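Local atomic coordinates of peptidase S9 prolyl oligopeptidase catalytic domain-containing protein (Pyrococcus horikoshii, PDB entry 4HXF), a protein that is a self-compartmentalizing hexameric serine protease that joins a beta-propeller to an alpha/beta-hydrolase domain and probably cleaves peptides. Residues Tyr232-Lys237 against Lys245-Asp250; Arg262-Ala267 against Phe276-Glu281; Lys268-Lys273 against Gly305-Glu310. One frame throughout, in Å; residues are numbered along the deposited sequence.

Interaction 1: Tyr232-Lys237 against Lys245-Asp250; sequences YGKPEK and KIYIYD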
loop_
_atom_site.group_PDB
_atom_site.type_symbol
_atom_site.label_atom_id
_atom_site.label_comp_id
_atom_site.label_asym_id
_atom_site.label_seq_id
_atom_site.Cartn_x
_atom_site.Cartn_y
_atom_site.Cartn_z
ATOM N N TYR A 232 -22.617 -1.247 46.697
ATOM C CA TYR A 232 -21.213 -1.344 47.126
ATOM C C TYR A 232 -20.713 -0.063 47.640
ATOM O O TYR A 232 -20.709 0.933 46.891
ATOM C CB TYR A 232 -20.352 -1.791 45.929
ATOM C CG TYR A 232 -18.896 -2.035 46.316
ATOM C CD1 TYR A 232 -18.443 -3.281 46.826
ATOM C CD2 TYR A 232 -17.968 -1.038 46.107
ATOM C CE1 TYR A 232 -17.109 -3.465 47.176
ATOM C CE2 TYR A 232 -16.648 -1.215 46.394
ATOM C CZ TYR A 232 -16.219 -2.442 46.944
ATOM O OH TYR A 232 -14.854 -2.625 47.223
ATOM N N GLY A 233 -20.303 -0.049 48.950
ATOM C CA GLY A 233 -19.758 1.134 49.540
ATOM C C GLY A 233 -20.276 1.239 50.951
ATOM O O GLY A 233 -20.207 0.292 51.678
ATOM N N LYS A 234 -20.730 2.433 51.309
ATOM C CA LYS A 234 -21.405 2.705 52.604
ATOM C C LYS A 234 -22.544 3.678 52.361
ATOM O O LYS A 234 -22.507 4.434 51.376
ATOM C CB LYS A 234 -20.460 3.306 53.616
ATOM C CG LYS A 234 -19.221 2.466 53.947
ATOM C CD LYS A 234 -19.508 1.286 54.787
ATOM C CE LYS A 234 -20.072 1.651 56.155
ATOM N NZ LYS A 234 -19.019 2.174 57.028
ATOM N N PRO A 235 -23.543 3.778 53.324
ATOM C CA PRO A 235 -24.516 4.870 53.079
ATOM C C PRO A 235 -23.839 6.221 53.081
ATOM O O PRO A 235 -24.201 7.107 52.285
ATOM C CB PRO A 235 -25.521 4.768 54.299
ATOM C CG PRO A 235 -25.609 3.280 54.505
ATOM C CD PRO A 235 -24.143 2.783 54.253
ATOM N N GLU A 236 -22.876 6.435 53.986
ATOM C CA GLU A 236 -22.119 7.699 53.978
ATOM C C GLU A 236 -20.742 7.439 54.520
ATOM O O GLU A 236 -20.571 6.987 55.641
ATOM C CB GLU A 236 -22.813 8.799 54.823
ATOM C CG GLU A 236 -22.204 10.202 54.793
ATOM C CD GLU A 236 -23.104 11.154 55.625
ATOM O OE1 GLU A 236 -22.839 11.247 56.823
ATOM O OE2 GLU A 236 -24.130 11.685 55.106
ATOM N N LYS A 237 -19.746 7.762 53.735
ATOM C CA LYS A 237 -18.313 7.668 54.143
ATOM C C LYS A 237 -17.834 9.007 54.548
ATOM O O LYS A 237 -18.178 10.028 53.940
ATOM C CB LYS A 237 -17.438 7.226 52.938
ATOM C CG LYS A 237 -17.541 5.742 52.696
ATOM C CD LYS A 237 -16.536 5.430 51.601
ATOM C CE LYS A 237 -16.237 4.035 51.379
ATOM N NZ LYS A 237 -15.284 3.833 50.256
ATOM N N LYS A 245 -18.382 -1.865 51.963
ATOM C CA LYS A 245 -19.228 -2.984 52.300
ATOM C C LYS A 245 -20.303 -3.218 51.212
ATOM O O LYS A 245 -20.287 -2.667 50.150
ATOM C CB LYS A 245 -19.938 -2.714 53.630
ATOM C CG LYS A 245 -19.049 -2.363 54.822
ATOM C CD LYS A 245 -18.020 -3.460 55.213
ATOM C CE LYS A 245 -17.230 -3.046 56.506
ATOM N NZ LYS A 245 -18.017 -3.119 57.805
ATOM N N ILE A 246 -21.157 -4.166 51.422
ATOM C CA ILE A 246 -22.253 -4.462 50.482
ATOM C C ILE A 246 -23.619 -4.488 51.245
ATOM O O ILE A 246 -23.727 -4.866 52.437
ATOM C CB ILE A 246 -22.028 -5.801 49.714
ATOM C CG1 ILE A 246 -21.810 -6.925 50.706
ATOM C CG2 ILE A 246 -20.967 -5.560 48.642
ATOM C CD1 ILE A 246 -21.448 -8.249 50.017
ATOM N N TYR A 247 -24.662 -4.095 50.531
ATOM C CA TYR A 247 -26.004 -3.925 50.997
ATOM C C TYR A 247 -26.982 -4.433 49.933
ATOM O O TYR A 247 -26.689 -4.339 48.717
ATOM C CB TYR A 247 -26.344 -2.447 51.207
ATOM C CG TYR A 247 -25.408 -1.742 52.123
ATOM C CD1 TYR A 247 -25.736 -1.592 53.428
ATOM C CD2 TYR A 247 -24.216 -1.252 51.688
ATOM C CE1 TYR A 247 -24.837 -1.006 54.313
ATOM C CE2 TYR A 247 -23.346 -0.648 52.506
ATOM C CZ TYR A 247 -23.645 -0.559 53.846
ATOM O OH TYR A 247 -22.725 0.038 54.673
ATOM N N ILE A 248 -28.072 -5.016 50.397
ATOM C CA ILE A 248 -29.174 -5.446 49.512
ATOM C C ILE A 248 -30.231 -4.373 49.626
ATOM O O ILE A 248 -30.644 -3.987 50.735
ATOM C CB ILE A 248 -29.682 -6.856 49.926
ATOM C CG1 ILE A 248 -28.606 -7.929 49.526
ATOM C CG2 ILE A 248 -31.059 -7.147 49.298
ATOM C CD1 ILE A 248 -28.871 -9.304 50.224
ATOM N N TYR A 249 -30.717 -3.910 48.484
ATOM C CA TYR A 249 -31.778 -2.932 48.446
ATOM C C TYR A 249 -33.013 -3.493 47.731
ATOM O O TYR A 249 -32.969 -3.802 46.566
ATOM C CB TYR A 249 -31.315 -1.650 47.831
ATOM C CG TYR A 249 -32.413 -0.635 47.675
ATOM C CD1 TYR A 249 -33.019 -0.037 48.790
ATOM C CD2 TYR A 249 -32.782 -0.214 46.428
ATOM C CE1 TYR A 249 -34.004 0.931 48.633
ATOM C CE2 TYR A 249 -33.732 0.730 46.265
ATOM C CZ TYR A 249 -34.343 1.286 47.353
ATOM O OH TYR A 249 -35.290 2.216 47.072
ATOM N N ASP A 250 -34.141 -3.505 48.450
ATOM C CA ASP A 250 -35.407 -3.938 47.805
ATOM C C ASP A 250 -36.567 -3.035 48.186
ATOM O O ASP A 250 -37.736 -3.472 48.180
ATOM C CB ASP A 250 -35.671 -5.316 48.290
ATOM C CG ASP A 250 -35.913 -5.357 49.795
ATOM O OD1 ASP A 250 -35.982 -4.306 50.484
ATOM O OD2 ASP A 250 -35.983 -6.477 50.301
#

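Interaction 2: Arg262-Ala267 against Phe276-Glu281; sequences REVAQA and FTLFEE. With MG (magnesium ion), chain D.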
loop_
_atom_site.group_PDB
_atom_site.type_symbol
_atom_site.label_atom_id
_atom_site.label_comp_id
_atom_site.label_asym_id
_atom_site.label_seq_id
_atom_site.Cartn_x
_atom_site.Cartn_y
_atom_site.Cartn_z
ATOM N N ARG A 262 -13.955 -5.835 57.716
ATOM C CA ARG A 262 -13.044 -6.110 56.584
ATOM C C ARG A 262 -13.718 -5.543 55.316
ATOM O O ARG A 262 -14.955 -5.339 55.199
ATOM C CB ARG A 262 -12.811 -7.590 56.477
ATOM C CG ARG A 262 -12.031 -8.156 57.632
ATOM C CD ARG A 262 -10.582 -7.701 57.675
ATOM N NE ARG A 262 -9.854 -8.419 58.701
ATOM C CZ ARG A 262 -9.728 -8.029 59.977
ATOM N NH1 ARG A 262 -10.426 -6.982 60.425
ATOM N NH2 ARG A 262 -8.999 -8.757 60.808
ATOM N N GLU A 263 -12.885 -5.222 54.334
ATOM C CA GLU A 263 -13.390 -4.623 53.096
ATOM C C GLU A 263 -13.769 -5.720 52.062
ATOM O O GLU A 263 -13.000 -6.683 51.840
ATOM C CB GLU A 263 -12.346 -3.732 52.524
ATOM C CG GLU A 263 -12.831 -3.080 51.205
ATOM C CD GLU A 263 -12.018 -1.861 50.814
ATOM O OE1 GLU A 263 -10.837 -1.961 50.487
ATOM O OE2 GLU A 263 -12.675 -0.804 50.781
ATOM N N VAL A 264 -14.874 -5.536 51.366
ATOM C CA VAL A 264 -15.302 -6.364 50.221
ATOM C C VAL A 264 -14.500 -5.976 48.986
ATOM O O VAL A 264 -14.346 -4.812 48.596
ATOM C CB VAL A 264 -16.850 -6.283 49.957
ATOM C CG1 VAL A 264 -17.246 -7.090 48.679
ATOM C CG2 VAL A 264 -17.675 -6.744 51.178
ATOM N N ALA A 265 -13.949 -7.036 48.347
ATOM C CA ALA A 265 -13.212 -6.864 47.116
ATOM C C ALA A 265 -14.178 -6.925 45.909
ATOM O O ALA A 265 -14.063 -6.029 45.056
ATOM C CB ALA A 265 -12.068 -7.912 46.959
ATOM N N GLN A 266 -15.080 -7.911 45.867
ATOM C CA GLN A 266 -15.961 -8.095 44.744
ATOM C C GLN A 266 -17.174 -8.730 45.287
ATOM O O GLN A 266 -17.109 -9.444 46.259
ATOM C CB GLN A 266 -15.248 -9.001 43.707
ATOM C CG GLN A 266 -15.988 -9.437 42.492
ATOM C CD GLN A 266 -15.090 -10.216 41.480
ATOM O OE1 GLN A 266 -13.857 -10.408 41.721
ATOM N NE2 GLN A 266 -15.704 -10.668 40.342
ATOM N N ALA A 267 -18.337 -8.535 44.663
ATOM C CA ALA A 267 -19.512 -9.182 45.091
ATOM C C ALA A 267 -20.569 -9.286 43.910
ATOM O O ALA A 267 -20.625 -8.423 43.024
ATOM C CB ALA A 267 -20.194 -8.426 46.315
ATOM N N PHE A 276 -19.165 -13.177 47.650
ATOM C CA PHE A 276 -18.304 -12.032 47.795
ATOM C C PHE A 276 -16.925 -12.449 48.331
ATOM O O PHE A 276 -16.801 -13.450 48.998
ATOM C CB PHE A 276 -18.978 -11.022 48.744
ATOM C CG PHE A 276 -19.092 -11.453 50.163
ATOM C CD1 PHE A 276 -20.232 -12.140 50.571
ATOM C CD2 PHE A 276 -18.136 -11.110 51.098
ATOM C CE1 PHE A 276 -20.350 -12.514 51.875
ATOM C CE2 PHE A 276 -18.292 -11.487 52.416
ATOM C CZ PHE A 276 -19.410 -12.201 52.810
ATOM N N THR A 277 -15.945 -11.623 48.067
ATOM C CA THR A 277 -14.639 -11.805 48.581
ATOM C C THR A 277 -14.257 -10.686 49.523
ATOM O O THR A 277 -14.755 -9.554 49.389
ATOM C CB THR A 277 -13.591 -11.819 47.453
ATOM O OG1 THR A 277 -13.835 -10.758 46.498
ATOM C CG2 THR A 277 -13.745 -13.214 46.674
ATOM N N LEU A 278 -13.391 -10.977 50.471
ATOM C CA LEU A 278 -12.855 -10.001 51.438
ATOM C C LEU A 278 -11.407 -10.001 51.477
ATOM O O LEU A 278 -10.745 -11.058 51.313
ATOM C CB LEU A 278 -13.270 -10.400 52.886
ATOM C CG LEU A 278 -14.729 -10.532 53.302
ATOM C CD1 LEU A 278 -14.967 -11.064 54.747
ATOM C CD2 LEU A 278 -15.357 -9.114 53.143
ATOM N N PHE A 279 -10.860 -8.824 51.744
ATOM C CA PHE A 279 -9.419 -8.634 51.952
ATOM C C PHE A 279 -9.138 -8.967 53.416
ATOM O O PHE A 279 -9.659 -8.340 54.371
ATOM C CB PHE A 279 -8.983 -7.217 51.694
ATOM C CG PHE A 279 -9.056 -6.750 50.301
ATOM C CD1 PHE A 279 -10.148 -6.010 49.904
ATOM C CD2 PHE A 279 -7.998 -6.901 49.410
ATOM C CE1 PHE A 279 -10.270 -5.445 48.673
ATOM C CE2 PHE A 279 -8.137 -6.372 48.121
ATOM C CZ PHE A 279 -9.303 -5.674 47.743
ATOM N N GLU A 280 -8.337 -9.998 53.649
ATOM C CA GLU A 280 -8.099 -10.503 54.998
ATOM C C GLU A 280 -6.606 -10.915 55.200
ATOM O O GLU A 280 -6.213 -12.002 54.761
ATOM C CB GLU A 280 -8.944 -11.724 55.319
ATOM C CG GLU A 280 -10.445 -11.500 55.353
ATOM C CD GLU A 280 -11.213 -12.712 55.770
ATOM O OE1 GLU A 280 -11.492 -13.549 54.969
ATOM O OE2 GLU A 280 -11.492 -12.815 56.951
ATOM N N GLU A 281 -5.854 -10.087 55.885
ATOM C CA GLU A 281 -4.484 -10.343 56.359
ATOM C C GLU A 281 -3.626 -11.059 55.337
ATOM O O GLU A 281 -2.989 -12.089 55.595
ATOM C CB GLU A 281 -4.562 -11.168 57.663
ATOM C CG GLU A 281 -5.539 -10.600 58.690
ATOM C CD GLU A 281 -6.968 -11.198 58.552
ATOM O OE1 GLU A 281 -7.054 -12.382 58.279
ATOM O OE2 GLU A 281 -8.011 -10.478 58.634
HETATM MG MG MG D . -12.514 0.592 49.196
HETATM O O HOH W 1 -10.153 -5.598 54.851
HETATM O O HOH W 2 -10.489 0.175 49.077
HETATM O O HOH W 3 -12.323 -11.009 44.239
HETATM O O HOH W 4 -12.151 2.091 50.576
HETATM O O HOH W 5 -12.341 2.131 47.685
HETATM O O HOH W 6 -12.879 -0.963 47.714
#

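Interaction 3: Lys268-Lys273 against Gly305-Glu310; sequences KIRNGK and GFDADE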
loop_
_atom_site.group_PDB
_atom_site.type_symbol
_atom_site.label_atom_id
_atom_site.label_comp_id
_atom_site.label_asym_id
_atom_site.label_seq_id
_atom_site.Cartn_x
_atom_site.Cartn_y
_atom_site.Cartn_z
ATOM N N LYS A 268 -21.335 -10.342 43.976
ATOM C CA LYS A 268 -22.444 -10.649 43.020
ATOM C C LYS A 268 -23.630 -11.214 43.704
ATOM O O LYS A 268 -23.519 -11.950 44.657
ATOM C CB LYS A 268 -21.884 -11.631 41.884
ATOM C CG LYS A 268 -20.790 -11.172 41.013
ATOM C CD LYS A 268 -20.260 -12.160 39.889
ATOM C CE LYS A 268 -19.041 -11.520 39.131
ATOM N NZ LYS A 268 -18.711 -12.197 37.790
ATOM N N ILE A 269 -24.828 -11.018 43.156
ATOM C CA ILE A 269 -26.034 -11.600 43.723
ATOM C C ILE A 269 -26.651 -12.495 42.653
ATOM O O ILE A 269 -26.732 -12.141 41.491
ATOM C CB ILE A 269 -27.009 -10.451 44.242
ATOM C CG1 ILE A 269 -28.275 -10.923 44.952
ATOM C CG2 ILE A 269 -27.402 -9.480 43.126
ATOM C CD1 ILE A 269 -28.963 -9.847 45.827
ATOM N N ARG A 270 -27.043 -13.664 43.070
ATOM C CA ARG A 270 -27.754 -14.556 42.088
ATOM C C ARG A 270 -28.738 -15.323 42.918
ATOM O O ARG A 270 -28.333 -15.964 43.880
ATOM C CB ARG A 270 -26.787 -15.467 41.292
ATOM C CG ARG A 270 -26.123 -14.853 40.011
ATOM C CD ARG A 270 -24.580 -14.714 40.111
ATOM N NE ARG A 270 -23.888 -14.135 38.933
ATOM C CZ ARG A 270 -23.955 -12.836 38.587
ATOM N NH1 ARG A 270 -23.243 -12.378 37.530
ATOM N NH2 ARG A 270 -24.719 -11.982 39.316
ATOM N N ASN A 271 -30.036 -15.115 42.620
ATOM C CA ASN A 271 -31.124 -15.793 43.339
ATOM C C ASN A 271 -31.166 -15.426 44.791
ATOM O O ASN A 271 -31.215 -16.328 45.626
ATOM C CB ASN A 271 -30.954 -17.321 43.237
ATOM N N GLY A 272 -31.086 -14.121 45.124
ATOM C CA GLY A 272 -31.102 -13.699 46.540
ATOM C C GLY A 272 -29.913 -14.114 47.430
ATOM O O GLY A 272 -29.840 -13.622 48.626
ATOM N N LYS A 273 -28.950 -14.917 46.866
ATOM C CA LYS A 273 -27.647 -15.223 47.589
ATOM C C LYS A 273 -26.589 -14.297 47.062
ATOM O O LYS A 273 -26.574 -13.986 45.893
ATOM C CB LYS A 273 -27.170 -16.652 47.355
ATOM C CG LYS A 273 -28.239 -17.708 47.556
ATOM C CD LYS A 273 -27.607 -19.104 47.469
ATOM C CE LYS A 273 -28.686 -20.189 47.729
ATOM N NZ LYS A 273 -28.232 -21.311 48.602
ATOM N N GLY A 305 -11.424 -13.633 40.922
ATOM C CA GLY A 305 -12.659 -13.474 40.135
ATOM C C GLY A 305 -13.489 -14.669 40.393
ATOM O O GLY A 305 -13.028 -15.789 40.883
ATOM N N PHE A 306 -14.805 -14.509 40.241
ATOM C CA PHE A 306 -15.695 -15.599 40.468
ATOM C C PHE A 306 -17.069 -15.321 39.753
ATOM O O PHE A 306 -17.336 -14.187 39.285
ATOM C CB PHE A 306 -15.895 -15.905 41.961
ATOM C CG PHE A 306 -16.497 -14.730 42.768
ATOM C CD1 PHE A 306 -15.662 -13.773 43.355
ATOM C CD2 PHE A 306 -17.854 -14.527 42.813
ATOM C CE1 PHE A 306 -16.197 -12.684 43.977
ATOM C CE2 PHE A 306 -18.386 -13.361 43.411
ATOM C CZ PHE A 306 -17.525 -12.468 44.013
ATOM N N ASP A 307 -17.818 -16.372 39.600
ATOM C CA ASP A 307 -19.199 -16.256 39.069
ATOM C C ASP A 307 -19.986 -17.387 39.539
ATOM O O ASP A 307 -19.502 -18.494 39.909
ATOM C CB ASP A 307 -19.244 -16.169 37.544
ATOM C CG ASP A 307 -20.553 -15.496 36.995
ATOM O OD1 ASP A 307 -21.326 -14.824 37.761
ATOM O OD2 ASP A 307 -20.891 -15.628 35.790
ATOM N N ALA A 308 -21.325 -17.185 39.600
ATOM C CA ALA A 308 -22.154 -18.155 40.114
ATOM C C ALA A 308 -23.559 -18.109 39.399
ATOM O O ALA A 308 -24.109 -17.033 39.080
ATOM C CB ALA A 308 -22.434 -17.853 41.617
ATOM N N ASP A 309 -24.017 -19.248 39.193
ATOM C CA ASP A 309 -25.365 -19.399 38.554
ATOM C C ASP A 309 -25.874 -20.737 39.054
ATOM O O ASP A 309 -26.187 -20.813 40.245
ATOM C CB ASP A 309 -25.425 -19.257 37.017
ATOM C CG ASP A 309 -26.893 -19.472 36.480
ATOM O OD1 ASP A 309 -27.787 -18.746 36.975
ATOM O OD2 ASP A 309 -27.061 -20.392 35.669
ATOM N N GLU A 310 -25.921 -21.797 38.250
ATOM C CA GLU A 310 -26.107 -23.093 38.812
ATOM C C GLU A 310 -24.922 -23.656 39.481
ATOM O O GLU A 310 -25.010 -24.547 40.394
ATOM C CB GLU A 310 -26.658 -24.099 37.778
ATOM C CG GLU A 310 -28.013 -23.642 37.224
ATOM C CD GLU A 310 -28.644 -24.587 36.190
ATOM O OE1 GLU A 310 -27.978 -25.561 35.720
ATOM O OE2 GLU A 310 -29.838 -24.335 35.876
HETATM O O HOH W 7 -24.038 -15.665 36.019
HETATM O O HOH W 8 -22.093 -13.244 34.551
#

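Interaction 1: Tyr232-Lys237 against Lys245-Asp250
Gly-233 and Lys-245 exchange two backbone hydrogen bonds: Gly-233 N gives to Lys-245 O at 2.9 Å, and Lys-245 N donates to Gly-233 O at 2.8 Å, making an antiparallel hydrogen-bonded pair. Lys-245 O also receives a CA-H...O contact from Tyr-232 CA at 3.4 Å. At Gly-233 the chain turns a corner with phi 141° and psi -134°, a conformation in which a beta carbon would press on the preceding carbonyl oxygen, hence the glycine. The pairing links strands 229-232 and 245-249, inner neighbours in a four-stranded antiparallel blade of the beta-propeller, just where the first of them ends. Among apolar contacts, Ile-246 CG2 comes to the edge of the Tyr-232 ring, 3.9 Å from CD1. Beyond the corner, Pro-235 crosses Tyr-247 at about a right angle, with CD 3.4 Å from CZ of that ring. With CG anti to its carbonyl carbon (chi1 -56°), Tyr-247 is directed at this loop, and its ring also meets Phe-219. The two lysines lie alongside each other through their aliphatic parts, Lys-234 CD being 3.7 Å from Lys-245 CG. Their ammonium groups stay apart, and Lys-245 NZ bonds to Ile-260 O. Of the remaining polar atoms, Gly-233 O lies at the edge of the Tyr-247 ring, 3.4 Å from CE2. Tyr-232 OH is hydrogen-bonded to Val-264 O in the following blade, next to the magnesium ion.

Interaction 2: Arg262-Ala267 against Phe276-Glu281
The guanidinium of Arg-262 takes Glu-281 at its edge, whereas the Phe-279 ring has Glu-263 O and Val-264 O near its plane and Ala-265 CB set obliquely, 3.5 Å from CE1. Arg-262 and Glu-281 join the open end of the beta hairpin 264-270/273-280, part of a propeller blade. Two nitrogens grip one oxygen: NE of Arg-262 lies 2.8 Å from Glu-281 OE2, nearly along its C-O axis, and NH2 approaches that oxygen from above the carboxylate plane, the planes of the two groups being 69° apart. Replacing Arg-262 with an alanine takes away both donors and would probably leave the Glu-281 carboxylate without its cation and freer to turn. Inside the hairpin, Phe-279 N bonds to Glu-263 O at 3.0 Å and Ala-265 N to Thr-277 O at 2.8 Å. On the face carrying Val-264 and Leu-278, CG2 of the former meets CD2 of the latter at 3.9 Å. Glu-263, extended beside Phe-279 with CG anti to N (chi1 180°), binds magnesium through OE2 at 2.1 Å; four waters and Asp-244 complete the site. Glu-263 OE1 accepts from Asn-419 ND2 and also, at 2.6 Å, from one of the metal-bound waters.

Interaction 3: Lys268-Lys273 against Gly305-Glu310
The backbones that bring Lys-268 and Arg-270 against Phe-306, Asp-307 and Ala-308 run almost parallel, with the axes of strands 268-270 and 305-308 inclined by 14° and 7.9 Å apart at closest approach, a spacing bridged by side chains. Lys-268 runs out straight and passes the Phe-306 ring head to tail, its CG 4.0 Å from ring atom CE2. At the end of that chain Lys-268 NZ gives a hydrogen bond of 2.8 Å to Phe-306 O, lying in the carbonyl plane. Arg-270 crosses Asp-307 at about a right angle. Arg-270 NE reaches Asp-307 OD1 at 2.9 Å and NH1 adds a weak bond to the same oxygen, with guanidinium and carboxylate planes 65° apart. Lys-268 NZ makes a long salt bridge to Asp-307 OD1 (3.7 Å), so two cations share one carboxylate oxygen, which would probably favour its ionised form. The guanidinium is also held by its own strand, Arg-270 NH2 donating to Ile-269 O at 3.0 Å, and Lys-268 CD lies over one of its faces, offset toward the rim. A type I' turn from Arg-270 to Lys-273 then reverses the chain. Strands 264-270 and 302-308 belong to adjacent propeller blades. Further ties run from Arg-270 NH2, by a salt bridge, to Asp-223 of strand 219-224 in the blade before, and from Asp-307 OD2 to Thr-22 N of strand 16-23 in the first blade.

The three contacts follow one another round the propeller through three successive four-stranded blades. Interaction 1 closes first along the chain, within the blade formed by strands 219-224, 229-232, 245-249 and 253-255. Interactions 2 and 3 interleave in sequence and share strand 264-270, the first within its hairpin and the second across to strand 302-308 of the next blade. Their centres lie 14 Å (1 to 2), 15 Å (2 to 3) and 18 Å (1 to 3) apart. Ile-246 packs on Ala-267 and Phe-276, and Gln-266 and Thr-277 on Phe-306, so side chains of neighbouring blades pack directly on one another. The magnesium ion, held by Glu-263 of interaction 2 and by Asp-244 just before 245-250, lies between interactions 1 and 2.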